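Putative acetyltransferase Ta0821 (Thermoplasma acidophilum DSM 1728, PDB 3C26) probably acts as an acyltransferase of the GNAT family, moving an acyl group from a donor such as acyl-coenzyme A to an acceptor not yet identified. Local coordinates at residues Ile148-Gly153 and Asn236-Phe241; Glu144-Tyr149 and Tyr242-Leu247; Gly43-Tyr48 and Ala123-Asn128. All blocks are in the same frame, centred on the assembly; numbering follows the deposited sequence.

Contact 1 of 3, residues Ile148-Gly153 and Asn236-Phe241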
loop_
_atom_site.group_PDB
_atom_site.type_symbol
_atom_site.label_atom_id
_atom_site.label_comp_id
_atom_site.label_asym_id
_atom_site.label_seq_id
_atom_site.Cartn_x
_atom_site.Cartn_y
_atom_site.Cartn_z
ATOM N N ILE A 148 4.471 4.403 7.883
ATOM C CA ILE A 148 3.856 5.664 7.419
ATOM C C ILE A 148 2.356 5.740 7.690
ATOM O O ILE A 148 1.629 4.855 7.324
ATOM C CB ILE A 148 4.033 5.796 5.915
ATOM C CG1 ILE A 148 5.527 5.848 5.513
ATOM C CG2 ILE A 148 3.311 7.059 5.413
ATOM C CD1 ILE A 148 5.790 5.735 3.975
ATOM N N TYR A 149 1.918 6.814 8.324
ATOM C CA TYR A 149 0.509 7.049 8.700
ATOM C C TYR A 149 0.071 8.345 8.126
ATOM O O TYR A 149 0.612 9.385 8.473
ATOM C CB TYR A 149 0.352 7.120 10.230
ATOM C CG TYR A 149 0.944 5.931 10.914
ATOM C CD1 TYR A 149 2.313 5.848 11.136
ATOM C CD2 TYR A 149 0.143 4.835 11.267
ATOM C CE1 TYR A 149 2.883 4.715 11.732
ATOM C CE2 TYR A 149 0.693 3.727 11.834
ATOM C CZ TYR A 149 2.073 3.679 12.091
ATOM O OH TYR A 149 2.621 2.543 12.659
ATOM N N THR A 150 -0.902 8.286 7.224
ATOM C CA THR A 150 -1.387 9.466 6.540
ATOM C C THR A 150 -2.775 9.813 7.009
ATOM O O THR A 150 -3.652 8.967 7.113
ATOM C CB THR A 150 -1.383 9.346 4.977
ATOM O OG1 THR A 150 -0.083 9.007 4.476
ATOM C CG2 THR A 150 -1.778 10.674 4.334
ATOM N N PHE A 151 -2.950 11.098 7.281
ATOM C CA PHE A 151 -4.190 11.639 7.819
ATOM C C PHE A 151 -4.716 12.760 6.984
ATOM O O PHE A 151 -3.986 13.477 6.289
ATOM C CB PHE A 151 -3.996 12.115 9.267
ATOM C CG PHE A 151 -3.754 10.992 10.230
ATOM C CD1 PHE A 151 -4.806 10.354 10.833
ATOM C CD2 PHE A 151 -2.470 10.527 10.468
ATOM C CE1 PHE A 151 -4.589 9.271 11.678
ATOM C CE2 PHE A 151 -2.236 9.425 11.317
ATOM C CZ PHE A 151 -3.285 8.816 11.921
ATOM N N GLN A 152 -6.023 12.892 7.028
ATOM C CA GLN A 152 -6.643 13.985 6.320
ATOM C C GLN A 152 -7.024 14.933 7.376
ATOM O O GLN A 152 -8.018 14.748 8.080
ATOM C CB GLN A 152 -7.788 13.613 5.382
ATOM C CG GLN A 152 -8.676 12.492 5.778
ATOM C CD GLN A 152 -9.494 11.999 4.587
ATOM O OE1 GLN A 152 -9.149 12.255 3.444
ATOM N NE2 GLN A 152 -10.548 11.272 4.856
ATOM N N GLY A 153 -6.095 15.888 7.506
ATOM C CA GLY A 153 -6.113 16.999 8.466
ATOM C C GLY A 153 -7.169 18.037 8.118
ATOM O O GLY A 153 -7.174 18.636 7.012
ATOM N N ASN A 236 -4.144 21.089 9.319
ATOM C CA ASN A 236 -4.669 21.292 7.974
ATOM C C ASN A 236 -3.816 20.753 6.808
ATOM O O ASN A 236 -2.594 20.937 6.723
ATOM C CB ASN A 236 -4.961 22.774 7.753
ATOM C CG ASN A 236 -6.272 22.993 7.123
ATOM O OD1 ASN A 236 -7.228 22.267 7.415
ATOM N ND2 ASN A 236 -6.360 23.997 6.256
ATOM N N GLY A 237 -4.533 20.109 5.893
ATOM C CA GLY A 237 -3.960 19.521 4.700
ATOM C C GLY A 237 -3.536 18.100 4.913
ATOM O O GLY A 237 -4.040 17.406 5.799
ATOM N N ARG A 238 -2.587 17.652 4.095
ATOM C CA ARG A 238 -2.119 16.309 4.241
ATOM C C ARG A 238 -1.092 16.189 5.382
ATOM O O ARG A 238 -0.007 16.777 5.339
ATOM C CB ARG A 238 -1.519 15.794 2.956
ATOM C CG ARG A 238 -1.115 14.295 3.042
ATOM C CD ARG A 238 -0.454 13.881 1.713
ATOM N NE ARG A 238 -0.159 12.451 1.687
ATOM C CZ ARG A 238 0.212 11.760 0.608
ATOM N NH1 ARG A 238 0.364 12.359 -0.567
ATOM N NH2 ARG A 238 0.437 10.462 0.715
ATOM N N ILE A 239 -1.471 15.426 6.404
ATOM C CA ILE A 239 -0.603 15.211 7.578
ATOM C C ILE A 239 -0.102 13.783 7.590
ATOM O O ILE A 239 -0.883 12.834 7.703
ATOM C CB ILE A 239 -1.295 15.522 8.950
ATOM C CG1 ILE A 239 -1.980 16.876 8.913
ATOM C CG2 ILE A 239 -0.271 15.506 10.081
ATOM C CD1 ILE A 239 -1.077 18.016 8.414
ATOM N N THR A 240 1.218 13.651 7.481
ATOM C CA THR A 240 1.894 12.349 7.384
ATOM C C THR A 240 2.970 12.191 8.454
ATOM O O THR A 240 3.908 13.019 8.606
ATOM C CB THR A 240 2.567 12.127 5.975
ATOM O OG1 THR A 240 1.676 12.532 4.896
ATOM C CG2 THR A 240 3.017 10.659 5.772
ATOM N N PHE A 241 2.805 11.099 9.186
ATOM C CA PHE A 241 3.742 10.704 10.221
ATOM C C PHE A 241 4.527 9.534 9.757
ATOM O O PHE A 241 3.976 8.535 9.312
ATOM C CB PHE A 241 3.030 10.295 11.502
ATOM C CG PHE A 241 2.189 11.381 12.101
ATOM C CD1 PHE A 241 0.894 11.589 11.647
ATOM C CD2 PHE A 241 2.686 12.212 13.104
ATOM C CE1 PHE A 241 0.112 12.571 12.181
ATOM C CE2 PHE A 241 1.884 13.209 13.644
ATOM C CZ PHE A 241 0.609 13.380 13.197
#
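Ile-148 to Gly-153 runs antiparallel to Gly-237 to Phe-241, with segment axes 4.7 Å apart at their closest and directions 160° from one another, and the pairs Tyr-149/Phe-241, Phe-151/Ile-239 and Gly-153/Gly-237 are the hydrogen-bonded ones. The first pair is the most even: Tyr-149 N to Phe-241 O and Phe-241 N to Tyr-149 O are both 2.9 Å and nearly straight. In the second, Phe-151 N lies 2.7 Å from Ile-239 O, while the return bond from Ile-239 N to Phe-151 O stretches to 3.2 Å. At the glycines the bonding slackens, for Gly-153 N to Gly-237 O is weak and the return bond from Gly-237 N to Gly-153 O is long.

One face of the pair carries Tyr-149, Phe-151, Ile-239 and Phe-241. The two phenylalanines meet on the diagonal, CD2 of Phe-151 lying 3.7 Å from CE1 of Phe-241, with ring planes 84° apart. CG anti to the carbonyl carbon (chi1 -68°) sends the Phe-151 ring over toward Phe-241, and Ile-229 of helix 225-232 packs on both.

On the other face Thr-240 turns CG2 toward Ile-148, whose own CG2 is 3.6 Å away. The extended chain of Arg-238 crosses Thr-150, whose CG2 sits at the guanidinium edge, 3.6 Å from NE. The charged end goes on to the carbonyl O of Asp-41. Beyond this pair, the backbones of Thr-150 and Gln-152 hydrogen-bond to the second subunit, and NE2 of Gln-152 binds O of its Leu-251.

The chemistry is thus divided: main-chain bonds set the register, rings and Ile-239 fill one face, the threonine and isoleucine methyls and the Arg-238 chain line the other, and the polar ends of Arg-238 and Gln-152 are spent on partners elsewhere, joining the strand pair to its surroundings and to the dimer.

Contact 2 of 3, residues Glu144-Tyr149 and Tyr242-Leu247; sequences EEYPIY and YVRKAL. With EDO (1,2-ethanediol), chain F.
The ring of Tyr-146 takes Arg-244 CA over one face, a CH-pi contact of 4.0 Å from CA to the ring centroid, and has the main chain of Tyr-242 at its edge. The guanidinium of Arg-244 in turn receives OH of Tyr-146 on one face, 3.4 Å above its centre, the ring and guanidinium planes being 49° apart; that OH is itself hydrogen-bonded to Asn-220 OD1. At the guanidinium edge lies Glu-144 OE2, in a salt bridge of 3.1 Å with NH1 of Arg-244. The donor keeps its bond in the guanidinium plane but meets the carboxylate from above, 39° out of its plane.

A bend at chi2 (52°) curls Glu-144 back, which lets its other oxygen, OE1, accept from N of Glu-145 at 2.9 Å on the anti lone pair. A water 2.7 Å from Glu-144 OE1 carries the link on to N of Ala-246, in the helix that Arg-244 precedes as N-cap residue. Without the carboxylate, as with an alanine here, NH1 of Arg-244 would probably lose its charged mate and the water its link from Glu-144 OE1 to Ala-246 N.

Main-chain bonds join the rest, Val-243 N to Pro-147 O at 3.0 Å and Lys-245 N to Glu-145 O at 2.8 Å. Ile-148 lies alongside the Tyr-242 ring, and CG2 of Val-243 rests obliquely against the Tyr-149 ring. At the partly exposed end, NZ of Lys-245 gives a hydrogen bond of 2.6 Å to O1 of an ethanediol; Glu-145, alongside, turns OE2 to Ser-258 OG.

Arg-244 also reaches Asn-220, Tyr-181 and O of Cys-174, a residue in disulfide with Cys-183. The carboxylate and these acceptors probably balance its charge and fix the guanidinium's rotation, linking strand end, helix start and disulfide hairpin.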
loop_
_atom_site.group_PDB
_atom_site.type_symbol
_atom_site.label_atom_id
_atom_site.label_comp_id
_atom_site.label_asym_id
_atom_site.label_seq_id
_atom_site.Cartn_x
_atom_site.Cartn_y
_atom_site.Cartn_z
ATOM N N GLU A 144 17.029 0.534 9.654
ATOM C CA GLU A 144 15.873 1.087 10.354
ATOM C C GLU A 144 14.625 1.141 9.476
ATOM O O GLU A 144 14.692 1.022 8.246
ATOM C CB GLU A 144 16.240 2.461 10.978
ATOM C CG GLU A 144 15.212 3.118 11.984
ATOM C CD GLU A 144 14.743 2.237 13.133
ATOM O OE1 GLU A 144 13.830 1.381 12.973
ATOM O OE2 GLU A 144 15.323 2.371 14.230
ATOM N N GLU A 145 13.482 1.365 10.113
ATOM C CA GLU A 145 12.237 1.441 9.357
ATOM C C GLU A 145 11.230 2.353 10.042
ATOM O O GLU A 145 11.103 2.333 11.273
ATOM C CB GLU A 145 11.715 -0.007 9.193
ATOM C CG GLU A 145 10.272 -0.184 9.068
ATOM C CD GLU A 145 9.911 -1.577 8.587
ATOM O OE1 GLU A 145 10.208 -2.588 9.270
ATOM O OE2 GLU A 145 9.334 -1.658 7.512
ATOM N N TYR A 146 10.541 3.164 9.228
ATOM C CA TYR A 146 9.531 4.143 9.686
ATOM C C TYR A 146 8.175 3.930 9.022
ATOM O O TYR A 146 7.907 4.487 7.949
ATOM C CB TYR A 146 9.956 5.607 9.411
ATOM C CG TYR A 146 11.057 6.101 10.301
ATOM C CD1 TYR A 146 12.339 5.570 10.206
ATOM C CD2 TYR A 146 10.831 7.095 11.241
ATOM C CE1 TYR A 146 13.365 5.997 11.049
ATOM C CE2 TYR A 146 11.857 7.545 12.088
ATOM C CZ TYR A 146 13.114 6.990 11.980
ATOM O OH TYR A 146 14.113 7.432 12.787
ATOM N N PRO A 147 7.299 3.130 9.656
ATOM C CA PRO A 147 5.948 2.971 9.152
ATOM C C PRO A 147 5.288 4.325 8.929
ATOM O O PRO A 147 5.538 5.264 9.666
ATOM C CB PRO A 147 5.245 2.205 10.272
ATOM C CG PRO A 147 6.238 1.510 10.948
ATOM C CD PRO A 147 7.530 2.287 10.838
ATOM N N ILE A 148 4.471 4.403 7.883
ATOM C CA ILE A 148 3.856 5.664 7.419
ATOM C C ILE A 148 2.356 5.740 7.690
ATOM O O ILE A 148 1.629 4.855 7.324
ATOM C CB ILE A 148 4.033 5.796 5.915
ATOM C CG1 ILE A 148 5.527 5.848 5.513
ATOM C CG2 ILE A 148 3.311 7.059 5.413
ATOM C CD1 ILE A 148 5.790 5.735 3.975
ATOM N N TYR A 149 1.918 6.814 8.324
ATOM C CA TYR A 149 0.509 7.049 8.700
ATOM C C TYR A 149 0.071 8.345 8.126
ATOM O O TYR A 149 0.612 9.385 8.473
ATOM C CB TYR A 149 0.352 7.120 10.230
ATOM C CG TYR A 149 0.944 5.931 10.914
ATOM C CD1 TYR A 149 2.313 5.848 11.136
ATOM C CD2 TYR A 149 0.143 4.835 11.267
ATOM C CE1 TYR A 149 2.883 4.715 11.732
ATOM C CE2 TYR A 149 0.693 3.727 11.834
ATOM C CZ TYR A 149 2.073 3.679 12.091
ATOM O OH TYR A 149 2.621 2.543 12.659
ATOM N N TYR A 242 5.845 9.708 9.874
ATOM C CA TYR A 242 6.820 8.648 9.652
ATOM C C TYR A 242 7.311 8.311 11.036
ATOM O O TYR A 242 7.978 9.105 11.672
ATOM C CB TYR A 242 7.939 9.135 8.761
ATOM C CG TYR A 242 7.512 9.525 7.355
ATOM C CD1 TYR A 242 7.033 10.791 7.063
ATOM C CD2 TYR A 242 7.638 8.636 6.327
ATOM C CE1 TYR A 242 6.702 11.144 5.794
ATOM C CE2 TYR A 242 7.318 8.979 5.035
ATOM C CZ TYR A 242 6.836 10.227 4.769
ATOM O OH TYR A 242 6.462 10.520 3.478
ATOM N N VAL A 243 6.918 7.143 11.513
ATOM C CA VAL A 243 7.135 6.748 12.909
ATOM C C VAL A 243 8.109 5.599 13.038
ATOM O O VAL A 243 8.004 4.628 12.348
ATOM C CB VAL A 243 5.795 6.389 13.603
ATOM C CG1 VAL A 243 6.002 6.106 15.089
ATOM C CG2 VAL A 243 4.791 7.523 13.457
ATOM N N ARG A 244 9.099 5.768 13.909
ATOM C CA ARG A 244 10.109 4.762 14.071
ATOM C C ARG A 244 9.442 3.441 14.453
ATOM O O ARG A 244 8.580 3.388 15.314
ATOM C CB ARG A 244 11.198 5.183 15.080
ATOM C CG ARG A 244 12.390 4.182 15.101
ATOM C CD ARG A 244 13.276 4.372 16.299
ATOM N NE ARG A 244 13.882 5.696 16.403
ATOM C CZ ARG A 244 15.039 6.071 15.869
ATOM N NH1 ARG A 244 15.736 5.269 15.111
ATOM N NH2 ARG A 244 15.477 7.289 16.083
ATOM N N LYS A 245 9.843 2.380 13.771
ATOM C CA LYS A 245 9.239 1.028 13.942
ATOM C C LYS A 245 8.931 0.616 15.407
ATOM O O LYS A 245 7.806 0.161 15.742
ATOM C CB LYS A 245 10.131 -0.002 13.254
ATOM C CG LYS A 245 9.616 -1.406 13.281
ATOM C CD LYS A 245 8.298 -1.480 12.604
ATOM C CE LYS A 245 7.991 -2.863 12.089
ATOM N NZ LYS A 245 6.625 -2.935 11.473
ATOM N N ALA A 246 9.899 0.843 16.280
ATOM C CA ALA A 246 9.788 0.383 17.659
ATOM C C ALA A 246 8.649 1.062 18.349
ATOM O O ALA A 246 8.056 0.484 19.268
ATOM C CB ALA A 246 11.075 0.579 18.445
ATOM N N LEU A 247 8.320 2.268 17.894
ATOM C CA LEU A 247 7.204 3.029 18.466
ATOM C C LEU A 247 5.872 2.678 17.806
ATOM O O LEU A 247 4.791 2.783 18.405
ATOM C CB LEU A 247 7.401 4.520 18.242
ATOM C CG LEU A 247 8.617 5.243 18.780
ATOM C CD1 LEU A 247 8.340 6.686 18.613
ATOM C CD2 LEU A 247 8.807 4.943 20.216
HETATM C C1 EDO F . 5.342 -2.238 8.821
HETATM O O1 EDO F . 6.709 -1.905 9.139
HETATM C C2 EDO F . 4.849 -1.574 7.531
HETATM O O2 EDO F . 5.078 -2.422 6.396
HETATM O O HOH W 1 12.815 0.786 15.449
#

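Contact 3 of 3, residues Gly43-Tyr48 and Ala123-Asn128; sequences GTMDDY and AVYSWN. With EDO (1,2-ethanediol), chain H.
Tyr-125 drives its phenol oxygen into the turn that starts helix 45-58, and here the contact is tight. The hydroxyl accepts a hydrogen bond from N of Met-45, 3.0 Å long and 156° at the hydrogen. CA of Gly-43 comes within 3.3 Å of Tyr-125 OH; a CB here would collide with that oxygen, so the backbone as it stands has room for glycine. From the helix side, CB of Met-45 rests against the same Tyr-125 OH at 3.4 Å.

The Met-45 side chain, present as selenomethionine, makes the looser part. With CG anti to the backbone N (chi1 -167°) and a bend at chi3, it slides past the tyrosine in the reverse direction. SE stands above the ring face, a distant Met-aromatic contact of 5.5 Å to the Tyr-125 centroid. CE lies 3.9 Å from Tyr-125 CE2, and Ala-123 lends its carbonyl O, 3.9 Å from CE of Met-45, and its CB, a little farther from SE.

A water occupies the polar flank. It accepts from Tyr-125 OH at 2.8 Å and from N of Asp-46, and donates to OD2 of Asp-46 at 2.8 Å, while OD1 of Asp-46 binds Ser-24 OG. Farther along, a type I turn from Tyr-125 to Asn-128 lays the Tyr-125 CB over the Trp-127 ring, and OG of Ser-126 shares a hydrogen bond with an ethanediol. O of Ser-126 also receives Lys-38 NZ of the second subunit.

The phenol hydroxyl therefore works in both senses, as acceptor and as donor. Thr-44, at the N-cap position, makes no side-chain capping bond, its OG1 being hydrogen-bonded to Tyr-242 OH; a single hydroxyl at the end of strand 119-125 serves the helix start instead, directly at Met-45 N and through the water at Asp-46 N.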
loop_
_atom_site.group_PDB
_atom_site.type_symbol
_atom_site.label_atom_id
_atom_site.label_comp_id
_atom_site.label_asym_id
_atom_site.label_seq_id
_atom_site.Cartn_x
_atom_site.Cartn_y
_atom_site.Cartn_z
ATOM N N GLY A 43 2.905 8.134 -0.105
ATOM C CA GLY A 43 3.990 8.761 0.621
ATOM C C GLY A 43 4.303 10.128 0.096
ATOM O O GLY A 43 3.688 10.586 -0.885
ATOM N N THR A 44 5.295 10.789 0.700
ATOM C CA THR A 44 5.561 12.184 0.366
ATOM C C THR A 44 6.993 12.489 0.011
ATOM O O THR A 44 7.370 13.636 -0.191
ATOM C CB THR A 44 5.093 13.116 1.500
ATOM O OG1 THR A 44 5.898 12.908 2.657
ATOM C CG2 THR A 44 3.629 12.888 1.838
HETATM N N MSE A 45 7.792 11.443 -0.128
HETATM C CA MSE A 45 9.176 11.635 -0.512
HETATM C C MSE A 45 9.309 12.299 -1.885
HETATM O O MSE A 45 10.193 13.104 -2.110
HETATM C CB MSE A 45 9.939 10.321 -0.534
HETATM C CG MSE A 45 11.417 10.521 -0.615
HETATM SE SE MSE A 45 12.490 8.971 -0.058
HETATM C CE MSE A 45 11.961 7.677 -1.409
ATOM N N ASP A 46 8.410 11.960 -2.790
ATOM C CA ASP A 46 8.459 12.503 -4.160
ATOM C C ASP A 46 8.186 13.980 -4.172
ATOM O O ASP A 46 8.810 14.723 -4.927
ATOM C CB ASP A 46 7.487 11.788 -5.144
ATOM C CG ASP A 46 8.074 10.492 -5.722
ATOM O OD1 ASP A 46 8.758 10.561 -6.758
ATOM O OD2 ASP A 46 7.919 9.409 -5.117
ATOM N N ASP A 47 7.262 14.400 -3.326
ATOM C CA ASP A 47 6.882 15.795 -3.246
ATOM C C ASP A 47 7.996 16.595 -2.595
ATOM O O ASP A 47 8.179 17.779 -2.888
ATOM C CB ASP A 47 5.620 15.992 -2.396
ATOM C CG ASP A 47 4.392 15.271 -2.969
ATOM O OD1 ASP A 47 3.993 15.511 -4.118
ATOM O OD2 ASP A 47 3.862 14.440 -2.253
ATOM N N TYR A 48 8.675 15.961 -1.644
ATOM C CA TYR A 48 9.823 16.572 -0.975
ATOM C C TYR A 48 10.893 16.846 -2.021
ATOM O O TYR A 48 11.356 17.948 -2.189
ATOM C CB TYR A 48 10.443 15.669 0.120
ATOM C CG TYR A 48 11.770 16.254 0.644
ATOM C CD1 TYR A 48 11.797 17.413 1.415
ATOM C CD2 TYR A 48 12.987 15.659 0.351
ATOM C CE1 TYR A 48 12.989 17.955 1.882
ATOM C CE2 TYR A 48 14.174 16.178 0.819
ATOM C CZ TYR A 48 14.180 17.328 1.567
ATOM O OH TYR A 48 15.377 17.829 2.031
ATOM N N ALA A 123 17.120 6.049 1.841
ATOM C CA ALA A 123 15.791 5.723 2.228
ATOM C C ALA A 123 15.033 5.114 1.045
ATOM O O ALA A 123 14.996 5.676 -0.063
ATOM C CB ALA A 123 15.063 6.966 2.806
ATOM N N VAL A 124 14.447 3.948 1.299
ATOM C CA VAL A 124 13.683 3.194 0.288
ATOM C C VAL A 124 12.297 2.754 0.799
ATOM O O VAL A 124 12.180 2.222 1.882
ATOM C CB VAL A 124 14.455 1.934 -0.180
ATOM C CG1 VAL A 124 13.773 1.317 -1.351
ATOM C CG2 VAL A 124 15.937 2.290 -0.475
ATOM N N TYR A 125 11.245 3.042 0.026
ATOM C CA TYR A 125 9.895 2.611 0.416
ATOM C C TYR A 125 9.827 1.094 0.484
ATOM O O TYR A 125 10.416 0.406 -0.328
ATOM C CB TYR A 125 8.844 3.087 -0.560
ATOM C CG TYR A 125 8.453 4.545 -0.484
ATOM C CD1 TYR A 125 7.809 5.054 0.638
ATOM C CD2 TYR A 125 8.626 5.383 -1.568
ATOM C CE1 TYR A 125 7.420 6.340 0.701
ATOM C CE2 TYR A 125 8.185 6.688 -1.528
ATOM C CZ TYR A 125 7.614 7.167 -0.391
ATOM O OH TYR A 125 7.142 8.477 -0.366
ATOM N N SER A 126 9.102 0.596 1.476
ATOM C CA SER A 126 8.938 -0.855 1.734
ATOM C C SER A 126 8.295 -1.586 0.537
ATOM O O SER A 126 8.473 -2.785 0.359
ATOM C CB SER A 126 8.039 -1.080 2.947
ATOM O OG SER A 126 6.770 -0.434 2.775
ATOM N N TRP A 127 7.545 -0.859 -0.284
ATOM C CA TRP A 127 6.877 -1.469 -1.483
ATOM C C TRP A 127 7.725 -1.399 -2.757
ATOM O O TRP A 127 7.367 -1.936 -3.811
ATOM C CB TRP A 127 5.535 -0.774 -1.765
ATOM C CG TRP A 127 5.600 0.749 -1.815
ATOM C CD1 TRP A 127 5.164 1.605 -0.827
ATOM C CD2 TRP A 127 6.039 1.581 -2.884
ATOM N NE1 TRP A 127 5.365 2.891 -1.197
ATOM C CE2 TRP A 127 5.875 2.920 -2.465
ATOM C CE3 TRP A 127 6.583 1.333 -4.157
ATOM C CZ2 TRP A 127 6.234 4.017 -3.269
ATOM C CZ3 TRP A 127 6.920 2.430 -4.973
ATOM C CH2 TRP A 127 6.750 3.747 -4.522
ATOM N N ASN A 128 8.857 -0.701 -2.676
ATOM C CA ASN A 128 9.674 -0.456 -3.871
ATOM C C ASN A 128 10.672 -1.578 -4.061
ATOM O O ASN A 128 11.863 -1.438 -3.855
ATOM C CB ASN A 128 10.341 0.913 -3.846
ATOM C CG ASN A 128 10.932 1.271 -5.176
ATOM O OD1 ASN A 128 10.895 0.461 -6.096
ATOM N ND2 ASN A 128 11.437 2.512 -5.318
HETATM C C1 EDO H . 3.194 -3.023 1.181
HETATM O O1 EDO H . 2.721 -1.688 0.937
HETATM C C2 EDO H . 4.708 -3.048 1.111
HETATM O O2 EDO H . 5.095 -2.369 2.285
HETATM O O HOH W 2 6.404 9.502 -2.811
#

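In the fold
Along the chain, contact 3 closes before contacts 1 and 2 open. Those two both use strand 141-153, contact 2 beginning at Glu-144 and contact 1 at Ile-148. They are successive portions of its pairing with strand 237-243, their centres 14 Å apart, and share Ile-148 and Tyr-149. The centre of contact 3 is 15 Å from that of contact 1 and 13 Å from that of contact 2. Strand 258-265 runs between strands 119-125 and 141-153, yet side chains bridge directly: Ile-148 packs on Tyr-125, and Tyr-242 reaches Thr-44. The pairing of strands 141-153 and 237-243 is thereby joined to helix 45-58 and strand 119-125, while contacts 1 and 3 both reach the second subunit.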